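PDB 3DCB: kinesin-like protein Nod from Drosophila melanogaster, which is required for segregating non-exchange chromosomes in meiosis, probably as a microtubule motor whose ATP-binding kinesin domain is the part crystallised here. Local coordinates for residues 110-115 with 125-130; 95-100 with 238-243; 117-122 with 194-199; 25-30 with 80-85. All blocks are in the same frame, centred on the assembly; numbering follows the deposited sequence.

Contact 1 (110-115 with 125-130); sequences YSMGMT and LGILPR. With ANP (phosphoaminophosphonic acid-adenylate ester), chain C.
Gly113 and Gly126 bring the two backbones together, their CA atoms 3.6 Å apart, where the short helix 108-112 that begins in the P-loop of the kinesin motor domain ends and helix 127-140 begins. Gly113 leaves the helix with a phi of 78°, Gly126 takes the N-cap position, and a side chain on either would run into the opposite segment. The join illustrates how one helix end can serve another: Ile127 N bonds to Ser111 O (3.1 Å) and Leu128 N to Met112 O (2.8 Å), pairing first-turn amides with last-turn carbonyls. Around these bonds Met112 and Ile127 lie side by side, CE to CD1 3.5 Å, while CB and CD2 of Leu128 close over Gly113 O. Tyr110 turns the other way, CG anti to the backbone N (chi1 168°), which lays one ring face against the adenine of the ATP analogue; C4 of the nucleotide stands 3.9 Å above the ring plane, over its centre. With an alanine here the adenine would probably lose this flat support, and His124 its hydroxyl partner. The backbone of Tyr110 holds the nucleotide as well, its N reaching O1A of the alpha-phosphate at 2.8 Å. Within 125-130, Arg130 curls back so that NE (2.9 Å) and NH2 (3.0 Å) both grip Leu125 O from the same face of its carbonyl plane.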
loop_
_atom_site.group_PDB
_atom_site.type_symbol
_atom_site.label_atom_id
_atom_site.label_comp_id
_atom_site.label_asym_id
_atom_site.label_seq_id
_atom_site.Cartn_x
_atom_site.Cartn_y
_atom_site.Cartn_z
ATOM N N TYR A 110 -6.775 -3.288 7.181
ATOM C CA TYR A 110 -8.185 -3.073 6.934
ATOM C C TYR A 110 -8.342 -2.215 5.687
ATOM O O TYR A 110 -9.126 -2.536 4.790
ATOM C CB TYR A 110 -8.795 -2.373 8.150
ATOM C CG TYR A 110 -10.188 -1.835 7.938
ATOM C CD1 TYR A 110 -11.302 -2.684 7.934
ATOM C CD2 TYR A 110 -10.396 -0.466 7.744
ATOM C CE1 TYR A 110 -12.588 -2.180 7.747
ATOM C CE2 TYR A 110 -11.675 0.045 7.546
ATOM C CZ TYR A 110 -12.766 -0.813 7.557
ATOM O OH TYR A 110 -14.032 -0.307 7.421
ATOM N N SER A 111 -7.576 -1.129 5.637
ATOM C CA SER A 111 -7.598 -0.182 4.530
ATOM C C SER A 111 -7.143 -0.725 3.193
ATOM O O SER A 111 -7.663 -0.329 2.151
ATOM C CB SER A 111 -6.717 1.026 4.856
ATOM O OG SER A 111 -7.268 1.751 5.931
ATOM N N MET A 112 -6.159 -1.606 3.202
ATOM C CA MET A 112 -5.652 -2.109 1.941
ATOM C C MET A 112 -6.512 -3.243 1.430
ATOM O O MET A 112 -6.530 -3.536 0.235
ATOM C CB MET A 112 -4.203 -2.549 2.105
ATOM C CG MET A 112 -3.251 -1.444 2.571
ATOM S SD MET A 112 -3.168 -0.061 1.420
ATOM C CE MET A 112 -4.274 1.060 2.245
ATOM N N GLY A 113 -7.245 -3.868 2.344
ATOM C CA GLY A 113 -8.123 -4.965 1.974
ATOM C C GLY A 113 -7.382 -6.266 1.765
ATOM O O GLY A 113 -7.490 -6.886 0.713
ATOM N N MET A 114 -6.650 -6.691 2.788
ATOM C CA MET A 114 -5.865 -7.923 2.726
ATOM C C MET A 114 -6.591 -9.168 3.227
ATOM O O MET A 114 -6.072 -10.280 3.135
ATOM C CB MET A 114 -4.575 -7.724 3.510
ATOM C CG MET A 114 -3.703 -6.626 2.948
ATOM S SD MET A 114 -3.194 -7.031 1.271
ATOM C CE MET A 114 -1.848 -8.100 1.646
ATOM N N THR A 115 -7.796 -8.973 3.750
ATOM C CA THR A 115 -8.608 -10.071 4.259
ATOM C C THR A 115 -9.558 -10.576 3.171
ATOM O O THR A 115 -10.097 -9.785 2.397
ATOM C CB THR A 115 -9.445 -9.606 5.461
ATOM O OG1 THR A 115 -8.574 -9.295 6.553
ATOM C CG2 THR A 115 -10.432 -10.683 5.884
ATOM N N LEU A 125 -15.132 -3.495 2.568
ATOM C CA LEU A 125 -14.120 -3.975 1.638
ATOM C C LEU A 125 -13.024 -2.921 1.477
ATOM O O LEU A 125 -13.302 -1.719 1.409
ATOM C CB LEU A 125 -14.747 -4.279 0.279
ATOM C CG LEU A 125 -15.754 -5.437 0.167
ATOM C CD1 LEU A 125 -16.425 -5.393 -1.212
ATOM C CD2 LEU A 125 -15.048 -6.762 0.376
ATOM N N GLY A 126 -11.782 -3.387 1.409
ATOM C CA GLY A 126 -10.660 -2.479 1.267
ATOM C C GLY A 126 -10.285 -2.149 -0.169
ATOM O O GLY A 126 -10.943 -2.573 -1.123
ATOM N N ILE A 127 -9.211 -1.384 -0.315
ATOM C CA ILE A 127 -8.737 -0.983 -1.627
ATOM C C ILE A 127 -8.568 -2.139 -2.616
ATOM O O ILE A 127 -9.112 -2.104 -3.722
ATOM C CB ILE A 127 -7.397 -0.226 -1.518
ATOM C CG1 ILE A 127 -7.619 1.115 -0.803
ATOM C CG2 ILE A 127 -6.806 -0.017 -2.903
ATOM C CD1 ILE A 127 -6.358 1.829 -0.399
ATOM N N LEU A 128 -7.833 -3.166 -2.215
ATOM C CA LEU A 128 -7.570 -4.293 -3.098
ATOM C C LEU A 128 -8.779 -4.784 -3.937
ATOM O O LEU A 128 -8.748 -4.719 -5.170
ATOM C CB LEU A 128 -6.951 -5.441 -2.292
ATOM C CG LEU A 128 -6.466 -6.612 -3.142
ATOM C CD1 LEU A 128 -5.401 -6.142 -4.144
ATOM C CD2 LEU A 128 -5.882 -7.678 -2.218
ATOM N N PRO A 129 -9.849 -5.273 -3.292
ATOM C CA PRO A 129 -11.001 -5.738 -4.072
ATOM C C PRO A 129 -11.690 -4.607 -4.848
ATOM O O PRO A 129 -12.189 -4.824 -5.955
ATOM C CB PRO A 129 -11.916 -6.360 -3.020
ATOM C CG PRO A 129 -11.602 -5.546 -1.806
ATOM C CD PRO A 129 -10.091 -5.427 -1.854
ATOM N N ARG A 130 -11.723 -3.406 -4.281
ATOM C CA ARG A 130 -12.341 -2.301 -4.984
ATOM C C ARG A 130 -11.579 -1.998 -6.274
ATOM O O ARG A 130 -12.193 -1.786 -7.315
ATOM C CB ARG A 130 -12.385 -1.036 -4.125
ATOM C CG ARG A 130 -13.514 -1.026 -3.097
ATOM C CD ARG A 130 -13.470 0.194 -2.214
ATOM N NE ARG A 130 -14.076 -0.133 -0.934
ATOM C CZ ARG A 130 -15.383 -0.102 -0.690
ATOM N NH1 ARG A 130 -16.241 0.267 -1.644
ATOM N NH2 ARG A 130 -15.833 -0.477 0.499
HETATM P PG ANP C . -0.751 -4.185 12.314
HETATM O O1G ANP C . 0.072 -3.030 11.942
HETATM O O2G ANP C . -0.102 -4.914 13.572
HETATM O O3G ANP C . -0.761 -5.241 11.112
HETATM P PB ANP C . -3.149 -2.949 11.431
HETATM O O1B ANP C . -2.467 -1.660 11.221
HETATM O O2B ANP C . -3.078 -3.825 10.088
HETATM N N3B ANP C . -2.344 -3.742 12.713
HETATM P PA ANP C . -5.777 -3.490 11.123
HETATM O O1A ANP C . -5.718 -3.089 9.714
HETATM O O2A ANP C . -5.477 -5.041 11.267
HETATM O O3A ANP C . -4.644 -2.680 11.984
HETATM O "O5'" ANP C . -7.213 -3.139 11.719
HETATM C "C5'" ANP C . -7.252 -3.538 13.112
HETATM C "C4'" ANP C . -8.703 -3.501 13.603
HETATM O "O4'" ANP C . -9.231 -2.140 13.528
HETATM C "C3'" ANP C . -9.576 -4.406 12.689
HETATM O "O3'" ANP C . -10.738 -4.865 13.349
HETATM C "C2'" ANP C . -10.139 -3.288 11.737
HETATM O "O2'" ANP C . -11.372 -3.688 11.128
HETATM C "C1'" ANP C . -10.444 -2.155 12.746
HETATM N N9 ANP C . -10.588 -0.887 12.026
HETATM C C8 ANP C . -9.580 -0.025 11.666
HETATM N N7 ANP C . -10.042 0.932 10.912
HETATM C C5 ANP C . -11.397 0.865 10.889
HETATM C C6 ANP C . -12.430 1.598 10.267
HETATM N N6 ANP C . -12.145 2.764 9.596
HETATM N N1 ANP C . -13.704 1.135 10.336
HETATM C C2 ANP C . -14.011 0.063 11.086
HETATM N N3 ANP C . -13.067 -0.673 11.675
HETATM C C4 ANP C . -11.767 -0.342 11.567
#

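Contact 2 (95-100 with 238-243); sequences QCTALA and NIVDLA
Thr97 and Asn238 share one setting of the first torsion: OG1 of the threonine and CG of the asparagine each stand anti to the carbonyl carbon (chi1 -54° and -52°), and on adjacent parallel strands this brings hydroxyl and amide together. Asn238 ND2 gives a nearly straight bond to Thr97 OG1 at 3.0 Å, with the hydroxyl in the amide plane. The rest of this buried amide is also satisfied, OD1 by Thr225 and ND2 by Ser299. Farther along the same face Leu99, its CG anti to the backbone N, sets CD1 3.8 Å from Val240 CG1, and its CD2 meets Leu242 CD2 at 3.9 Å. Five backbone bonds alternate between the strands in regular parallel fashion, from Asn238 N to Cys96 O through to Leu242 N to Ala100 O. The opposite face carries Ala98, Ala100, Ile239 and Asp241, which opens the DLAG sequence of switch II and bonds to Ser109 OG of the P-loop beside the magnesium ion. Helix 266-277 covers Leu99 and Leu242, and helix 108-112 lies on Ala100 and Ile239; strand 305-312 pairs with the other side of 96-102, as strand 221-229 does with 234-241.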
loop_
_atom_site.group_PDB
_atom_site.type_symbol
_atom_site.label_atom_id
_atom_site.label_comp_id
_atom_site.label_asym_id
_atom_site.label_seq_id
_atom_site.Cartn_x
_atom_site.Cartn_y
_atom_site.Cartn_z
ATOM N N GLN A 95 3.326 1.877 -14.051
ATOM C CA GLN A 95 3.504 1.056 -12.851
ATOM C C GLN A 95 3.009 1.893 -11.659
ATOM O O GLN A 95 3.393 3.046 -11.531
ATOM C CB GLN A 95 4.978 0.688 -12.650
ATOM C CG GLN A 95 5.706 0.106 -13.879
ATOM C CD GLN A 95 4.930 -0.967 -14.614
ATOM O OE1 GLN A 95 4.350 -1.855 -13.982
ATOM N NE2 GLN A 95 4.908 -0.895 -15.937
ATOM N N CYS A 96 2.155 1.311 -10.810
ATOM C CA CYS A 96 1.632 2.032 -9.639
ATOM C C CYS A 96 1.837 1.274 -8.340
ATOM O O CYS A 96 1.749 0.051 -8.309
ATOM C CB CYS A 96 0.127 2.269 -9.743
ATOM S SG CYS A 96 -0.467 2.888 -11.303
ATOM N N THR A 97 2.067 2.003 -7.257
ATOM C CA THR A 97 2.239 1.363 -5.965
ATOM C C THR A 97 1.549 2.121 -4.834
ATOM O O THR A 97 1.718 3.322 -4.699
ATOM C CB THR A 97 3.713 1.202 -5.604
ATOM O OG1 THR A 97 4.399 0.509 -6.654
ATOM C CG2 THR A 97 3.840 0.384 -4.320
ATOM N N ALA A 98 0.746 1.417 -4.047
ATOM C CA ALA A 98 0.060 2.026 -2.914
ATOM C C ALA A 98 0.625 1.310 -1.671
ATOM O O ALA A 98 0.505 0.088 -1.546
ATOM C CB ALA A 98 -1.454 1.819 -3.022
ATOM N N LEU A 99 1.245 2.080 -0.779
ATOM C CA LEU A 99 1.875 1.536 0.422
ATOM C C LEU A 99 1.310 2.062 1.736
ATOM O O LEU A 99 1.254 3.272 1.960
ATOM C CB LEU A 99 3.378 1.836 0.387
ATOM C CG LEU A 99 4.266 1.252 1.490
ATOM C CD1 LEU A 99 5.618 0.947 0.885
ATOM C CD2 LEU A 99 4.410 2.223 2.674
ATOM N N ALA A 100 0.916 1.157 2.621
ATOM C CA ALA A 100 0.394 1.575 3.906
ATOM C C ALA A 100 1.415 1.269 5.016
ATOM O O ALA A 100 1.895 0.139 5.128
ATOM C CB ALA A 100 -0.942 0.878 4.195
ATOM N N ASN A 238 0.861 -2.394 -7.205
ATOM C CA ASN A 238 1.278 -3.017 -5.961
ATOM C C ASN A 238 0.543 -2.476 -4.740
ATOM O O ASN A 238 0.521 -1.266 -4.487
ATOM C CB ASN A 238 2.782 -2.820 -5.759
ATOM C CG ASN A 238 3.605 -3.263 -6.953
ATOM O OD1 ASN A 238 3.683 -4.455 -7.275
ATOM N ND2 ASN A 238 4.239 -2.295 -7.618
ATOM N N ILE A 239 -0.067 -3.380 -3.989
ATOM C CA ILE A 239 -0.755 -3.012 -2.772
ATOM C C ILE A 239 0.190 -3.504 -1.657
ATOM O O ILE A 239 0.376 -4.713 -1.475
ATOM C CB ILE A 239 -2.128 -3.702 -2.713
ATOM C CG1 ILE A 239 -2.924 -3.333 -3.980
ATOM C CG2 ILE A 239 -2.920 -3.226 -1.479
ATOM C CD1 ILE A 239 -3.212 -1.865 -4.109
ATOM N N VAL A 240 0.818 -2.557 -0.958
ATOM C CA VAL A 240 1.772 -2.871 0.103
ATOM C C VAL A 240 1.237 -2.643 1.503
ATOM O O VAL A 240 0.891 -1.522 1.881
ATOM C CB VAL A 240 3.076 -2.044 -0.047
ATOM C CG1 VAL A 240 4.110 -2.519 0.961
ATOM C CG2 VAL A 240 3.627 -2.196 -1.469
ATOM N N ASP A 241 1.194 -3.716 2.279
ATOM C CA ASP A 241 0.680 -3.681 3.639
ATOM C C ASP A 241 1.815 -3.924 4.636
ATOM O O ASP A 241 2.126 -5.065 4.993
ATOM C CB ASP A 241 -0.384 -4.758 3.778
ATOM C CG ASP A 241 -1.203 -4.632 5.050
ATOM O OD1 ASP A 241 -1.941 -5.597 5.347
ATOM O OD2 ASP A 241 -1.127 -3.595 5.737
ATOM N N LEU A 242 2.434 -2.838 5.084
ATOM C CA LEU A 242 3.498 -2.917 6.078
ATOM C C LEU A 242 2.934 -3.179 7.471
ATOM O O LEU A 242 1.929 -2.587 7.866
ATOM C CB LEU A 242 4.326 -1.629 6.081
ATOM C CG LEU A 242 5.667 -1.685 5.346
ATOM C CD1 LEU A 242 5.547 -2.507 4.072
ATOM C CD2 LEU A 242 6.170 -0.283 5.038
ATOM N N ALA A 243 3.585 -4.071 8.209
ATOM C CA ALA A 243 3.215 -4.337 9.594
ATOM C C ALA A 243 3.683 -3.215 10.516
ATOM O O ALA A 243 4.732 -2.612 10.292
ATOM C CB ALA A 243 3.785 -5.672 10.049
#

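Contact 3 (117-122 with 194-199); sequences PGEILP and DLHHIL
The imidazole of His196 presents its edge to Gly118, whose backbone N lies in the ring plane 3.1 Å from CD2. At another corner of the ring the Glu119 side chain crosses at about a right angle, with OE2 3.7 Å from NE2 and the carboxylate plane turned 55° from that of the imidazole: close, but not a bonded pair. The puckered pyrrolidine of Pro117 slides past His196 in the opposite direction, CD 4.0 Å from CD2, and presses CG on Leu195 CD2 at 3.5 Å; CD also reaches Leu199 CD2 at 4.1 Å. In His196 CG stands anti to the backbone N (chi1 -167°), which carries the ring out from helix 194-203 to the 3-10 turn 117-119, itself closed by Ile120 N on Pro117 O. The contact thus joins the loop between helices 108-112 and 127-140 to helix 194-203 of the motor domain, and Leu195 continues inward onto Leu128, Pro129 and Leu132. An alanine in place of His196 would probably uncover the turn at Gly118 and leave Glu119 without the ring beside it. The segments are held largely by van der Waals contact of Pro117 and His196, without a polar bond between them. Glu119 OE2 also lies close to Glu200 OE1, and this pair of like charges would be expected to make a protonated imidazole more favourable.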
loop_
_atom_site.group_PDB
_atom_site.type_symbol
_atom_site.label_atom_id
_atom_site.label_comp_id
_atom_site.label_asym_id
_atom_site.label_seq_id
_atom_site.Cartn_x
_atom_site.Cartn_y
_atom_site.Cartn_z
ATOM N N PRO A 117 -12.327 -11.163 0.892
ATOM C CA PRO A 117 -13.568 -10.413 0.638
ATOM C C PRO A 117 -14.880 -11.076 1.063
ATOM O O PRO A 117 -15.721 -10.447 1.711
ATOM C CB PRO A 117 -13.519 -10.170 -0.871
ATOM C CG PRO A 117 -12.058 -10.074 -1.138
ATOM C CD PRO A 117 -11.509 -11.225 -0.333
ATOM N N GLY A 118 -15.056 -12.340 0.690
ATOM C CA GLY A 118 -16.276 -13.051 1.028
ATOM C C GLY A 118 -16.541 -13.193 2.514
ATOM O O GLY A 118 -17.596 -13.678 2.920
ATOM N N GLU A 119 -15.589 -12.770 3.333
ATOM C CA GLU A 119 -15.737 -12.872 4.776
ATOM C C GLU A 119 -16.154 -11.562 5.447
ATOM O O GLU A 119 -16.459 -11.543 6.641
ATOM C CB GLU A 119 -14.428 -13.382 5.389
ATOM C CG GLU A 119 -14.156 -14.862 5.114
ATOM C CD GLU A 119 -12.755 -15.306 5.515
ATOM O OE1 GLU A 119 -12.320 -14.979 6.639
ATOM O OE2 GLU A 119 -12.091 -15.988 4.701
ATOM N N ILE A 120 -16.191 -10.479 4.675
ATOM C CA ILE A 120 -16.557 -9.180 5.222
ATOM C C ILE A 120 -17.716 -8.518 4.479
ATOM O O ILE A 120 -18.091 -8.946 3.392
ATOM C CB ILE A 120 -15.349 -8.223 5.194
ATOM C CG1 ILE A 120 -14.946 -7.941 3.751
ATOM C CG2 ILE A 120 -14.161 -8.850 5.911
ATOM C CD1 ILE A 120 -13.826 -6.945 3.624
ATOM N N LEU A 121 -18.273 -7.469 5.077
ATOM C CA LEU A 121 -19.383 -6.736 4.486
ATOM C C LEU A 121 -18.919 -5.791 3.387
ATOM O O LEU A 121 -17.797 -5.291 3.417
ATOM C CB LEU A 121 -20.109 -5.928 5.558
ATOM C CG LEU A 121 -20.959 -6.724 6.548
ATOM C CD1 LEU A 121 -21.447 -5.807 7.654
ATOM C CD2 LEU A 121 -22.134 -7.365 5.819
ATOM N N PRO A 122 -19.794 -5.517 2.408
ATOM C CA PRO A 122 -19.485 -4.628 1.285
ATOM C C PRO A 122 -18.845 -3.303 1.688
ATOM O O PRO A 122 -17.756 -2.966 1.226
ATOM C CB PRO A 122 -20.846 -4.436 0.624
ATOM C CG PRO A 122 -21.503 -5.755 0.846
ATOM C CD PRO A 122 -21.175 -6.026 2.298
ATOM N N ASP A 194 -12.173 -14.253 -8.265
ATOM C CA ASP A 194 -11.082 -15.190 -8.023
ATOM C C ASP A 194 -10.155 -14.675 -6.926
ATOM O O ASP A 194 -9.343 -15.427 -6.390
ATOM C CB ASP A 194 -10.258 -15.429 -9.292
ATOM C CG ASP A 194 -11.077 -16.029 -10.431
ATOM O OD1 ASP A 194 -11.897 -16.939 -10.170
ATOM O OD2 ASP A 194 -10.888 -15.594 -11.586
ATOM N N LEU A 195 -10.282 -13.392 -6.592
ATOM C CA LEU A 195 -9.453 -12.773 -5.566
ATOM C C LEU A 195 -9.470 -13.529 -4.244
ATOM O O LEU A 195 -8.421 -13.866 -3.694
ATOM C CB LEU A 195 -9.895 -11.333 -5.317
ATOM C CG LEU A 195 -9.169 -10.640 -4.159
ATOM C CD1 LEU A 195 -7.716 -10.407 -4.538
ATOM C CD2 LEU A 195 -9.850 -9.326 -3.815
ATOM N N HIS A 196 -10.661 -13.778 -3.727
ATOM C CA HIS A 196 -10.791 -14.479 -2.470
ATOM C C HIS A 196 -9.865 -15.690 -2.423
ATOM O O HIS A 196 -9.088 -15.845 -1.480
ATOM C CB HIS A 196 -12.243 -14.923 -2.268
ATOM C CG HIS A 196 -12.546 -15.384 -0.877
ATOM N ND1 HIS A 196 -12.084 -16.578 -0.368
ATOM C CD2 HIS A 196 -13.245 -14.793 0.123
ATOM C CE1 HIS A 196 -12.484 -16.703 0.885
ATOM N NE2 HIS A 196 -13.190 -15.634 1.207
ATOM N N HIS A 197 -9.941 -16.543 -3.442
ATOM C CA HIS A 197 -9.100 -17.737 -3.491
ATOM C C HIS A 197 -7.637 -17.406 -3.290
ATOM O O HIS A 197 -6.970 -17.981 -2.431
ATOM C CB HIS A 197 -9.243 -18.455 -4.833
ATOM C CG HIS A 197 -8.206 -19.512 -5.070
ATOM N ND1 HIS A 197 -8.138 -20.676 -4.329
ATOM C CD2 HIS A 197 -7.208 -19.594 -5.982
ATOM C CE1 HIS A 197 -7.150 -21.428 -4.780
ATOM N NE2 HIS A 197 -6.569 -20.794 -5.782
ATOM N N ILE A 198 -7.138 -16.488 -4.110
ATOM C CA ILE A 198 -5.744 -16.073 -4.052
ATOM C C ILE A 198 -5.352 -15.599 -2.661
ATOM O O ILE A 198 -4.329 -16.009 -2.131
ATOM C CB ILE A 198 -5.472 -14.965 -5.088
ATOM C CG1 ILE A 198 -5.167 -15.598 -6.438
ATOM C CG2 ILE A 198 -4.311 -14.093 -4.652
ATOM C CD1 ILE A 198 -6.243 -16.509 -6.934
ATOM N N LEU A 199 -6.170 -14.744 -2.061
ATOM C CA LEU A 199 -5.867 -14.243 -0.725
ATOM C C LEU A 199 -5.918 -15.320 0.342
ATOM O O LEU A 199 -5.150 -15.281 1.299
ATOM C CB LEU A 199 -6.814 -13.106 -0.361
ATOM C CG LEU A 199 -6.284 -11.690 -0.574
ATOM C CD1 LEU A 199 -5.199 -11.660 -1.634
ATOM C CD2 LEU A 199 -7.456 -10.800 -0.970
#

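Contact 4 (25-30 with 80-85); sequences RIAVRE and QALILP
Ala27 and Leu82 form the apolar half of this contact, CB to CD1 3.6 Å, and Arg25 the polar half. Leu82 has CG anti to the backbone N (chi1 -177°), which sends both methyl groups toward the strand. The guanidinium of Arg25 arrives at the last turn of helix 75-82: NH1 makes a weak, bent bond to Leu82 O (3.3 Å, 121° at the hydrogen), and NH2 has Ala81 O near its plane, at the edge, 3.6 Å away. A bend at chi3 (85°) steers the group to these carbonyls, with Pro85 CB 4.4 Å from NH1. Farther out, strand 23-30 is fixed in the central sheet by backbone bonds from Arg25 and Ala27 to strand 305-312, where Thr307 touches both Arg25 and Leu82. From the helical side, Ile83 packs on Ile127 of helix 127-140. The contact therefore lays the junction of helices 75-82 and 84-92 against the sheet of the motor domain. Chemically it is a worked case of a cation set at a helix end. Pro85 has no N-H to offer Ala81 O, the helical partner four residues back, and the positive charge probably suits the carbonyl-rich terminus, although the single bond is weak.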
loop_
_atom_site.group_PDB
_atom_site.type_symbol
_atom_site.label_atom_id
_atom_site.label_comp_id
_atom_site.label_asym_id
_atom_site.label_seq_id
_atom_site.Cartn_x
_atom_site.Cartn_y
_atom_site.Cartn_z
ATOM N N ARG A 25 2.524 10.748 -3.979
ATOM C CA ARG A 25 1.510 11.347 -3.133
ATOM C C ARG A 25 1.556 10.808 -1.716
ATOM O O ARG A 25 1.974 9.669 -1.477
ATOM C CB ARG A 25 0.122 11.104 -3.718
ATOM C CG ARG A 25 -0.050 11.620 -5.131
ATOM C CD ARG A 25 -1.264 10.982 -5.749
ATOM N NE ARG A 25 -2.508 11.679 -5.430
ATOM C CZ ARG A 25 -3.710 11.122 -5.526
ATOM N NH1 ARG A 25 -3.818 9.856 -5.918
ATOM N NH2 ARG A 25 -4.796 11.836 -5.257
ATOM N N ILE A 26 1.125 11.652 -0.784
ATOM C CA ILE A 26 1.073 11.319 0.637
ATOM C C ILE A 26 -0.361 11.480 1.136
ATOM O O ILE A 26 -0.988 12.512 0.913
ATOM C CB ILE A 26 1.957 12.272 1.491
ATOM C CG1 ILE A 26 3.375 12.344 0.927
ATOM C CG2 ILE A 26 2.017 11.767 2.929
ATOM C CD1 ILE A 26 4.129 11.040 1.000
ATOM N N ALA A 27 -0.859 10.458 1.820
ATOM C CA ALA A 27 -2.209 10.467 2.370
ATOM C C ALA A 27 -2.153 9.953 3.806
ATOM O O ALA A 27 -1.317 9.113 4.150
ATOM C CB ALA A 27 -3.120 9.573 1.539
ATOM N N VAL A 28 -3.064 10.438 4.637
ATOM C CA VAL A 28 -3.107 10.026 6.026
ATOM C C VAL A 28 -4.548 9.738 6.365
ATOM O O VAL A 28 -5.440 10.488 5.974
ATOM C CB VAL A 28 -2.594 11.147 6.949
ATOM C CG1 VAL A 28 -2.486 10.646 8.388
ATOM C CG2 VAL A 28 -1.250 11.638 6.450
ATOM N N ARG A 29 -4.774 8.647 7.084
ATOM C CA ARG A 29 -6.117 8.272 7.477
ATOM C C ARG A 29 -6.154 8.039 8.973
ATOM O O ARG A 29 -5.458 7.171 9.491
ATOM C CB ARG A 29 -6.557 6.996 6.768
ATOM C CG ARG A 29 -7.978 6.600 7.117
ATOM C CD ARG A 29 -8.349 5.243 6.568
ATOM N NE ARG A 29 -9.798 5.130 6.435
ATOM C CZ ARG A 29 -10.447 4.028 6.065
ATOM N NH1 ARG A 29 -9.787 2.908 5.790
ATOM N NH2 ARG A 29 -11.765 4.060 5.946
ATOM N N GLU A 30 -6.972 8.820 9.661
ATOM C CA GLU A 30 -7.113 8.702 11.101
ATOM C C GLU A 30 -7.870 7.432 11.483
ATOM O O GLU A 30 -8.961 7.178 10.975
ATOM C CB GLU A 30 -7.854 9.917 11.627
ATOM C CG GLU A 30 -8.322 9.790 13.051
ATOM C CD GLU A 30 -9.131 10.989 13.466
ATOM O OE1 GLU A 30 -10.039 11.380 12.698
ATOM O OE2 GLU A 30 -8.846 11.553 14.538
ATOM N N GLN A 80 -12.067 6.024 -3.900
ATOM C CA GLN A 80 -12.349 6.842 -5.073
ATOM C C GLN A 80 -11.478 8.096 -5.155
ATOM O O GLN A 80 -11.278 8.666 -6.235
ATOM C CB GLN A 80 -13.829 7.214 -5.111
ATOM C CG GLN A 80 -14.734 5.999 -5.203
ATOM C CD GLN A 80 -16.187 6.382 -5.389
ATOM O OE1 GLN A 80 -17.101 5.579 -5.135
ATOM N NE2 GLN A 80 -16.413 7.617 -5.845
ATOM N N ALA A 81 -10.934 8.512 -4.023
ATOM C CA ALA A 81 -10.098 9.696 -3.998
ATOM C C ALA A 81 -8.620 9.368 -4.103
ATOM O O ALA A 81 -7.863 10.039 -4.802
ATOM C CB ALA A 81 -10.347 10.481 -2.707
ATOM N N LEU A 82 -8.210 8.318 -3.416
ATOM C CA LEU A 82 -6.813 7.946 -3.382
ATOM C C LEU A 82 -6.334 6.923 -4.402
ATOM O O LEU A 82 -5.207 7.021 -4.895
ATOM C CB LEU A 82 -6.487 7.433 -1.986
ATOM C CG LEU A 82 -5.038 7.055 -1.719
ATOM C CD1 LEU A 82 -4.184 8.310 -1.708
ATOM C CD2 LEU A 82 -4.949 6.328 -0.392
ATOM N N ILE A 83 -7.167 5.937 -4.712
ATOM C CA ILE A 83 -6.756 4.887 -5.623
ATOM C C ILE A 83 -7.356 4.918 -7.023
ATOM O O ILE A 83 -6.652 4.685 -7.999
ATOM C CB ILE A 83 -7.056 3.504 -5.008
ATOM C CG1 ILE A 83 -6.520 3.449 -3.571
ATOM C CG2 ILE A 83 -6.445 2.417 -5.865
ATOM C CD1 ILE A 83 -5.027 3.669 -3.460
ATOM N N LEU A 84 -8.653 5.188 -7.123
ATOM C CA LEU A 84 -9.308 5.222 -8.417
ATOM C C LEU A 84 -8.454 5.935 -9.447
ATOM O O LEU A 84 -8.330 5.479 -10.577
ATOM C CB LEU A 84 -10.673 5.898 -8.309
ATOM C CG LEU A 84 -11.478 5.926 -9.616
ATOM C CD1 LEU A 84 -11.575 4.530 -10.180
ATOM C CD2 LEU A 84 -12.875 6.491 -9.355
ATOM N N PRO A 85 -7.851 7.067 -9.072
ATOM C CA PRO A 85 -7.020 7.767 -10.053
ATOM C C PRO A 85 -5.909 6.874 -10.629
ATOM O O PRO A 85 -5.661 6.889 -11.835
ATOM C CB PRO A 85 -6.477 8.951 -9.251
ATOM C CG PRO A 85 -7.620 9.272 -8.335
ATOM C CD PRO A 85 -8.068 7.894 -7.870
#

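How the contacts relate
All four contacts lie within one kinesin motor domain. Contact 2 is at its middle, its centre about 2 Å from that of the chain, and contact 1, about 11 Å from it between centres, packs Met112 and Leu128 on its strands. Contact 3 continues outward from contact 1, their centres about 9 Å apart, through Leu128 meeting Leu199; it does not touch contacts 2 or 4. Contact 4 reaches the same sheet as contact 2, and Arg29 of its strand links to Ser111 of contact 1. Along the chain contact 4 closes first; contacts 1 and 3 interlock inside the loop closed by contact 2. Nucleotide site and sheet are thereby connected through adjoining layers.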